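Local structure of jacalin-type lectin domain-containing protein (Musa acuminata, 7KMU) at residues 74-79 and 90-95; 81-86 and 105-110. The protein is a mannose-specific, jacalin-related banana lectin that binds mannose-type sugars and shows mitogenic and antiviral activity. One frame throughout, in Å; residues are numbered along the deposited sequence. Where two conformers were deposited one is given.

Interaction 1. Residues 74-79 and 90-95; sequences MSMEGH and GKLTLT
S75 faces T95, E77 faces T93 and H79 faces K91 in hydrogen-bonded antiparallel pairs. The two strands are the arms of a beta hairpin in one of the three four-stranded sheets of the beta-prism fold of jacalin-related lectins. At one end there is a classic beta bulge. T95 O accepts from M74 N at 2.8 Å and, weakly, from S75 N. T95 N donates back to S75 O at 2.9 Å. Further along, E77 N donates to T93 O, and T93 N reaches E77 O at 2.8 Å. H79 N then donates to K91 O, and G90 N to H79 O. K91 N is buried here and has no partner in the model. The backbones of M76 and G78 bond instead to strand 110-116, and those of L92 and L94 to F104 and F101.

Two waters fill out the polar side. One joins three side chains: it donates to E77 OE1 at 2.7 Å and hydrogen-bonds S75 OG and T95 OG1. E77 reaches it with CG set between its backbone N and carbonyl carbon (chi1 64°), then extends. The other water donates to E77 O, giving that carbonyl a second bond, and also binds T93 OG1 at 2.7 Å. H79 and K91 run next to each other, with their CB atoms 4.1 Å apart. H79 ND1 hydrogen-bonds G109 N and K91 NZ forms a salt bridge with E108, both in the loop 105-110.

The other face is apolar and packs toward the prism interior, where M76 also meets I135 and V137 of another sheet. M76 runs beside L94 in the same direction. M76 CG is 3.8 Å from L92 CD1 and equally far from L94 CD2.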
loop_
_atom_site.group_PDB
_atom_site.type_symbol
_atom_site.label_atom_id
_atom_site.label_comp_id
_atom_site.label_asym_id
_atom_site.label_seq_id
_atom_site.Cartn_x
_atom_site.Cartn_y
_atom_site.Cartn_z
ATOM N N MET B 74 0.324 9.860 7.620
ATOM C CA MET B 74 -0.412 8.619 7.817
ATOM C C MET B 74 -1.037 8.062 6.524
ATOM O O MET B 74 -1.620 6.983 6.557
ATOM C CB MET B 74 -1.425 8.689 8.979
ATOM C CG MET B 74 -2.509 9.716 8.871
ATOM S SD MET B 74 -3.365 9.883 10.495
ATOM C CE MET B 74 -4.180 8.245 10.636
ATOM N N SER B 75 -0.868 8.743 5.383
ATOM C CA SER B 75 -1.393 8.238 4.119
ATOM C C SER B 75 -0.721 8.906 2.947
ATOM O O SER B 75 -0.284 10.056 3.030
ATOM C CB SER B 75 -2.909 8.430 4.027
ATOM O OG SER B 75 -3.414 8.065 2.752
ATOM N N MET B 76 -0.649 8.165 1.834
ATOM C CA MET B 76 -0.208 8.663 0.542
ATOM C C MET B 76 -1.162 8.096 -0.497
ATOM O O MET B 76 -1.543 6.925 -0.427
ATOM C CB MET B 76 1.238 8.270 0.229
ATOM C CG MET B 76 1.672 8.692 -1.182
ATOM S SD MET B 76 3.405 8.383 -1.575
ATOM C CE MET B 76 3.383 6.577 -1.849
ATOM N N GLU B 77 -1.575 8.929 -1.452
ATOM C CA GLU B 77 -2.428 8.473 -2.530
ATOM C C GLU B 77 -2.159 9.238 -3.778
ATOM O O GLU B 77 -1.683 10.371 -3.728
ATOM C CB GLU B 77 -3.913 8.494 -2.162
ATOM C CG GLU B 77 -4.484 9.862 -1.891
ATOM C CD GLU B 77 -5.790 9.774 -1.129
ATOM O OE1 GLU B 77 -5.826 10.235 0.032
ATOM O OE2 GLU B 77 -6.767 9.220 -1.681
ATOM N N GLY B 78 -2.446 8.622 -4.901
ATOM C CA GLY B 78 -2.205 9.287 -6.167
ATOM C C GLY B 78 -2.628 8.477 -7.359
ATOM O O GLY B 78 -3.382 7.508 -7.223
ATOM N N HIS B 79 -2.126 8.881 -8.545
ATOM C CA HIS B 79 -2.429 8.220 -9.806
ATOM C C HIS B 79 -1.182 7.925 -10.599
ATOM O O HIS B 79 -0.302 8.789 -10.703
ATOM C CB HIS B 79 -3.350 9.097 -10.675
ATOM C CG HIS B 79 -4.782 9.039 -10.264
ATOM N ND1 HIS B 79 -5.707 8.301 -10.988
ATOM C CD2 HIS B 79 -5.401 9.607 -9.203
ATOM C CE1 HIS B 79 -6.863 8.463 -10.356
ATOM N NE2 HIS B 79 -6.727 9.231 -9.272
ATOM N N GLY B 90 1.068 11.089 -11.862
ATOM C CA GLY B 90 0.337 12.243 -12.370
ATOM C C GLY B 90 -0.362 13.064 -11.307
ATOM O O GLY B 90 -0.643 14.245 -11.536
ATOM N N LYS B 91 -0.670 12.438 -10.143
ATOM C CA LYS B 91 -1.336 13.096 -9.019
ATOM C C LYS B 91 -0.784 12.514 -7.740
ATOM O O LYS B 91 -0.483 11.319 -7.691
ATOM C CB LYS B 91 -2.851 12.864 -9.052
ATOM C CG LYS B 91 -3.587 13.868 -9.901
ATOM C CD LYS B 91 -5.091 13.817 -9.652
ATOM C CE LYS B 91 -5.748 14.838 -10.521
ATOM N NZ LYS B 91 -7.212 14.898 -10.296
ATOM N N LEU B 92 -0.630 13.354 -6.700
ATOM C CA LEU B 92 -0.114 12.890 -5.428
ATOM C C LEU B 92 -0.675 13.723 -4.278
ATOM O O LEU B 92 -0.781 14.947 -4.386
ATOM C CB LEU B 92 1.433 12.974 -5.436
ATOM C CG LEU B 92 2.175 12.254 -4.306
ATOM C CD1 LEU B 92 1.917 10.725 -4.338
ATOM C CD2 LEU B 92 3.684 12.527 -4.404
ATOM N N THR B 93 -0.984 13.047 -3.164
ATOM C CA THR B 93 -1.451 13.647 -1.925
ATOM C C THR B 93 -0.737 12.960 -0.774
ATOM O O THR B 93 -0.522 11.732 -0.814
ATOM C CB THR B 93 -2.974 13.418 -1.747
ATOM O OG1 THR B 93 -3.714 13.975 -2.840
ATOM C CG2 THR B 93 -3.523 14.013 -0.437
ATOM N N LEU B 94 -0.386 13.738 0.258
ATOM C CA LEU B 94 0.122 13.204 1.524
ATOM C C LEU B 94 -0.837 13.674 2.594
ATOM O O LEU B 94 -1.173 14.869 2.621
ATOM C CB LEU B 94 1.554 13.653 1.875
ATOM C CG LEU B 94 2.651 13.271 0.884
ATOM C CD1 LEU B 94 3.988 13.857 1.312
ATOM C CD2 LEU B 94 2.784 11.743 0.759
ATOM N N THR B 95 -1.292 12.762 3.464
ATOM C CA THR B 95 -2.196 13.149 4.541
ATOM C C THR B 95 -1.516 12.882 5.860
ATOM O O THR B 95 -0.901 11.826 6.040
ATOM C CB THR B 95 -3.537 12.409 4.446
ATOM O OG1 THR B 95 -4.104 12.598 3.140
ATOM C CG2 THR B 95 -4.542 12.881 5.516
HETATM O O HOH W 1 -3.448 10.632 1.332
HETATM O O HOH W 2 -3.488 12.355 -5.009
#

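Interaction 2. Residues 81-86 and 105-110; sequences VDYFGL and GAYEGT
V81 points at the loop 105-110 and meets it with both methyls. CG1 sits 3.5 Å from Y107 O and just as close to E108 C, so it rests on the loop backbone. CG2 turns to Y107 CB at 3.9 Å. The valine and tyrosine side chains cross at about a right angle.

D82 takes part through its backbone. Its N donates to a water at 3.0 Å, and the water donates in turn to E108 O. This bridge is the polar link between the two segments. D82 O lies at the edge of the Y107 ring, near its plane, 3.6 Å from CD2.

Y83 makes the aromatic contact. Its CG is anti to the backbone N (chi1 -172°), and its ring edge comes over one face of Y107. Y83 CD1 is 3.7 Å from Y107 CE2, above the rim of that ring. The two planes stand at 83°. The hydroxyl of Y83 is hydrogen-bonded to D35, in a loop whose I36 also touches both tyrosines. F84 comes next and places CD2 over the centre of a Y83 ring face.

Y83 N bonds to L86 O and L86 N to Y83 O, closing the hairpin. The contact thus sets a T-shaped (edge-to-face) tyrosine pair beside a type I' beta turn, among loops at one end of the jacalin-type beta prism.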
loop_
_atom_site.group_PDB
_atom_site.type_symbol
_atom_site.label_atom_id
_atom_site.label_comp_id
_atom_site.label_asym_id
_atom_site.label_seq_id
_atom_site.Cartn_x
_atom_site.Cartn_y
_atom_site.Cartn_z
ATOM N N VAL B 81 -0.074 7.447 -14.339
ATOM C CA VAL B 81 -0.679 7.942 -15.569
ATOM C C VAL B 81 0.185 7.801 -16.789
ATOM O O VAL B 81 1.407 7.629 -16.687
ATOM C CB VAL B 81 -1.066 9.451 -15.412
ATOM C CG1 VAL B 81 -1.825 9.703 -14.114
ATOM C CG2 VAL B 81 0.157 10.379 -15.508
ATOM N N ASP B 82 -0.466 7.935 -17.960
ATOM C CA ASP B 82 0.231 7.960 -19.239
ATOM C C ASP B 82 0.404 9.442 -19.579
ATOM O O ASP B 82 -0.587 10.179 -19.635
ATOM C CB ASP B 82 -0.572 7.238 -20.332
ATOM C CG ASP B 82 0.177 7.163 -21.647
ATOM O OD1 ASP B 82 0.151 8.158 -22.403
ATOM O OD2 ASP B 82 0.803 6.116 -21.913
ATOM N N TYR B 83 1.656 9.902 -19.733
ATOM C CA TYR B 83 1.951 11.294 -20.046
ATOM C C TYR B 83 2.845 11.286 -21.273
ATOM O O TYR B 83 4.035 10.986 -21.165
ATOM C CB TYR B 83 2.654 11.979 -18.866
ATOM C CG TYR B 83 2.832 13.469 -19.034
ATOM C CD1 TYR B 83 1.730 14.316 -19.135
ATOM C CD2 TYR B 83 4.101 14.044 -19.026
ATOM C CE1 TYR B 83 1.884 15.694 -19.242
ATOM C CE2 TYR B 83 4.269 15.424 -19.143
ATOM C CZ TYR B 83 3.155 16.245 -19.252
ATOM O OH TYR B 83 3.303 17.607 -19.361
ATOM N N PHE B 84 2.249 11.550 -22.456
ATOM C CA PHE B 84 2.970 11.483 -23.740
ATOM C C PHE B 84 3.691 10.126 -23.923
ATOM O O PHE B 84 4.843 10.083 -24.354
ATOM C CB PHE B 84 3.945 12.675 -23.907
ATOM C CG PHE B 84 3.275 14.021 -23.990
ATOM C CD1 PHE B 84 2.746 14.480 -25.195
ATOM C CD2 PHE B 84 3.170 14.835 -22.868
ATOM C CE1 PHE B 84 2.122 15.729 -25.272
ATOM C CE2 PHE B 84 2.544 16.083 -22.947
ATOM C CZ PHE B 84 2.031 16.525 -24.151
ATOM N N GLY B 85 3.032 9.033 -23.553
ATOM C CA GLY B 85 3.655 7.718 -23.675
ATOM C C GLY B 85 4.512 7.262 -22.503
ATOM O O GLY B 85 4.795 6.066 -22.404
ATOM N N LEU B 86 4.958 8.189 -21.614
ATOM C CA LEU B 86 5.692 7.807 -20.399
ATOM C C LEU B 86 4.666 7.345 -19.369
ATOM O O LEU B 86 3.538 7.836 -19.387
ATOM C CB LEU B 86 6.447 9.008 -19.780
ATOM C CG LEU B 86 7.571 9.655 -20.591
ATOM C CD1 LEU B 86 8.093 10.875 -19.878
ATOM C CD2 LEU B 86 8.702 8.683 -20.846
ATOM N N GLY B 105 -1.140 17.948 -9.111
ATOM C CA GLY B 105 -1.140 17.287 -10.406
ATOM C C GLY B 105 -2.535 17.278 -10.993
ATOM O O GLY B 105 -3.516 17.459 -10.267
ATOM N N ALA B 106 -2.638 17.086 -12.310
ATOM C CA ALA B 106 -3.935 17.134 -12.990
ATOM C C ALA B 106 -4.342 15.843 -13.696
ATOM O O ALA B 106 -5.534 15.633 -13.937
ATOM C CB ALA B 106 -3.946 18.289 -13.981
ATOM N N TYR B 107 -3.377 14.985 -14.046
ATOM C CA TYR B 107 -3.658 13.748 -14.767
ATOM C C TYR B 107 -4.108 12.606 -13.874
ATOM O O TYR B 107 -3.589 12.435 -12.770
ATOM C CB TYR B 107 -2.411 13.298 -15.553
ATOM C CG TYR B 107 -2.280 13.872 -16.949
ATOM C CD1 TYR B 107 -2.272 15.250 -17.161
ATOM C CD2 TYR B 107 -2.045 13.044 -18.041
ATOM C CE1 TYR B 107 -2.095 15.785 -18.436
ATOM C CE2 TYR B 107 -1.875 13.566 -19.322
ATOM C CZ TYR B 107 -1.902 14.938 -19.515
ATOM O OH TYR B 107 -1.735 15.458 -20.774
ATOM N N GLU B 108 -5.048 11.787 -14.378
ATOM C CA GLU B 108 -5.508 10.596 -13.676
ATOM C C GLU B 108 -5.248 9.351 -14.533
ATOM O O GLU B 108 -4.959 9.458 -15.737
ATOM C CB GLU B 108 -6.983 10.712 -13.238
ATOM C CG GLU B 108 -7.177 11.729 -12.122
ATOM C CD GLU B 108 -8.504 11.729 -11.385
ATOM O OE1 GLU B 108 -9.395 10.924 -11.739
ATOM O OE2 GLU B 108 -8.647 12.532 -10.435
ATOM N N GLY B 109 -5.293 8.192 -13.902
ATOM C CA GLY B 109 -5.042 6.925 -14.573
ATOM C C GLY B 109 -5.391 5.775 -13.666
ATOM O O GLY B 109 -6.579 5.522 -13.421
ATOM N N THR B 110 -4.363 5.098 -13.124
ATOM C CA THR B 110 -4.576 3.979 -12.214
ATOM C C THR B 110 -4.320 4.473 -10.793
ATOM O O THR B 110 -3.187 4.829 -10.482
ATOM C CB THR B 110 -3.682 2.780 -12.570
ATOM O OG1 THR B 110 -3.909 2.434 -13.941
ATOM C CG2 THR B 110 -3.970 1.561 -11.706
HETATM O O HOH W 3 -3.405 8.050 -17.697
#

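Interactions 1 and 2 share strand 73-83, and their centres are about 14 Å apart. Interaction 1 lies in the body of the sheet; interaction 2 lies at its end, where the strand runs out into the turn. They also touch directly. The salt bridge from K91 NZ to E108 OE2 measures 2.8 Å. H79 ND1 and G109 N, 2.9 Å apart, probably form a hydrogen bond. K91 CG packs against Y107 O at 3.2 Å. The loop 105-110 is thus held to the hairpin at several points. Jacalin-related lectins bind sugar through loops at one end of the prism, so interaction 2 probably lies nearer that region than interaction 1.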